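Local coordinates for carbohydrate binding module E1 (Uncultured bacterium, PDB 5KLE), which binds cello-oligosaccharides such as cellopentaose and probably cellulose, as a carbohydrate-binding module, at residues S5-G9 against S10-N14. Residues are numbered along the deposited sequence; the frame is centred on the assembly and turned at random.
Sequences SASCG and SGNFN
The side-chain amide of Asn12 reaches back to the backbone of Ser7 and Gly9, and both of its ends are used. OD1 of Asn12 accepts a hydrogen bond from the backbone N of Gly9 at 3.0 Å. This donor is tilted only slightly from the carbonyl plane of the amide, by 20°.

At the other end, ND2 of Asn12 has two partners in Ser7. It donates to Ser7 O at 3.0 Å and to Ser7 OG at 3.2 Å. The bond to Ser7 O is bent, with ND2 well above the plane of that carbonyl. Ser7 OG lies closer to the amide plane of Asn12. The amide is thus held at both ends, which fixes its rotation. The first torsion of Asn12 (chi1 63°) sets CG between the backbone N and the carbonyl carbon, and this folds the amide back toward Ser7 and Gly9.

One main-chain bond closes the bend. The backbone N of Asn12 donates to Gly9 O at 3.1 Å. Ser10 and Gly11 occupy the two corners with the backbone angles of a type I beta turn. The turn bond and the amide bonds together join Asn12 to Ser7 and Gly9.

The ring of Phe13 adds a minor edge contact. Gly9 O lies at the ring edge, in the ring plane, 3.7 Å from CD1 of Phe13, while the rest of the ring leads away.

The turn lies at the surface, in the loop before strand 15-16. Cys8 forms a disulfide with Cys30, which fastens this loop to the start of strand 30-35. Phe13 packs on Cys30 and Lys32 of that strand. Ser10 and Cys8 touch Tyr80 on the adjacent strand 77-86.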
loop_
_atom_site.group_PDB
_atom_site.type_symbol
_atom_site.label_atom_id
_atom_site.label_comp_id
_atom_site.label_asym_id
_atom_site.label_seq_id
_atom_site.Cartn_x
_atom_site.Cartn_y
_atom_site.Cartn_z
ATOM N N SER A 5 12.283 -4.956 -13.129
ATOM C CA SER A 5 11.583 -5.246 -11.868
ATOM C C SER A 5 10.684 -4.091 -11.417
ATOM O O SER A 5 10.541 -3.849 -10.208
ATOM C CB SER A 5 12.535 -5.638 -10.729
ATOM O OG SER A 5 13.259 -6.788 -11.038
ATOM N N ALA A 6 10.084 -3.373 -12.366
ATOM C CA ALA A 6 9.151 -2.303 -12.031
ATOM C C ALA A 6 7.793 -2.866 -11.639
ATOM O O ALA A 6 7.100 -2.287 -10.783
ATOM C CB ALA A 6 9.007 -1.320 -13.190
ATOM N N SER A 7 7.411 -4.000 -12.232
ATOM C CA SER A 7 6.220 -4.707 -11.807
ATOM C C SER A 7 6.322 -5.022 -10.311
ATOM O O SER A 7 7.410 -5.068 -9.727
ATOM C CB SER A 7 6.079 -6.021 -12.593
ATOM O OG SER A 7 7.026 -6.978 -12.134
ATOM N N CYS A 8 5.162 -5.262 -9.703
ATOM C CA CYS A 8 5.047 -5.593 -8.290
ATOM C C CYS A 8 4.142 -6.799 -8.158
ATOM O O CYS A 8 3.018 -6.802 -8.684
ATOM C CB CYS A 8 4.465 -4.379 -7.538
ATOM S SG CYS A 8 3.997 -4.674 -5.800
ATOM N N GLY A 9 4.629 -7.826 -7.470
ATOM C CA GLY A 9 3.815 -9.017 -7.296
ATOM C C GLY A 9 4.512 -10.041 -6.438
ATOM O O GLY A 9 5.528 -9.757 -5.794
ATOM N N SER A 10 3.948 -11.255 -6.448
ATOM C CA SER A 10 4.441 -12.270 -5.519
ATOM C C SER A 10 5.885 -12.682 -5.767
ATOM O O SER A 10 6.464 -13.340 -4.895
ATOM C CB SER A 10 3.552 -13.507 -5.526
ATOM O OG SER A 10 3.619 -14.189 -6.804
ATOM N N GLY A 11 6.473 -12.365 -6.922
ATOM C CA GLY A 11 7.862 -12.740 -7.150
ATOM C C GLY A 11 8.901 -11.653 -6.841
ATOM O O GLY A 11 10.100 -11.933 -6.976
ATOM N N ASN A 12 8.492 -10.432 -6.442
ATOM C CA ASN A 12 9.489 -9.383 -6.260
ATOM C C ASN A 12 9.097 -8.345 -5.201
ATOM O O ASN A 12 9.608 -7.209 -5.245
ATOM C CB ASN A 12 9.852 -8.747 -7.629
ATOM C CG ASN A 12 8.679 -8.051 -8.291
ATOM O OD1 ASN A 12 7.641 -7.824 -7.673
ATOM N ND2 ASN A 12 8.873 -7.652 -9.551
ATOM N N PHE A 13 8.223 -8.691 -4.263
ATOM C CA PHE A 13 7.884 -7.770 -3.183
ATOM C C PHE A 13 9.081 -7.625 -2.244
ATOM O O PHE A 13 9.799 -8.599 -1.949
ATOM C CB PHE A 13 6.631 -8.249 -2.422
ATOM C CG PHE A 13 6.792 -9.566 -1.700
ATOM C CD1 PHE A 13 6.599 -10.781 -2.381
ATOM C CD2 PHE A 13 7.138 -9.602 -0.358
ATOM C CE1 PHE A 13 6.716 -12.000 -1.712
ATOM C CE2 PHE A 13 7.283 -10.813 0.311
ATOM C CZ PHE A 13 7.075 -12.007 -0.356
ATOM N N ASN A 14 9.329 -6.393 -1.795
ATOM C CA ASN A 14 10.489 -6.127 -0.960
ATOM C C ASN A 14 10.163 -5.843 0.496
ATOM O O ASN A 14 11.098 -5.780 1.312
ATOM C CB ASN A 14 11.357 -4.990 -1.554
ATOM C CG ASN A 14 10.693 -3.620 -1.484
ATOM O OD1 ASN A 14 9.455 -3.495 -1.525
ATOM N ND2 ASN A 14 11.519 -2.578 -1.400
#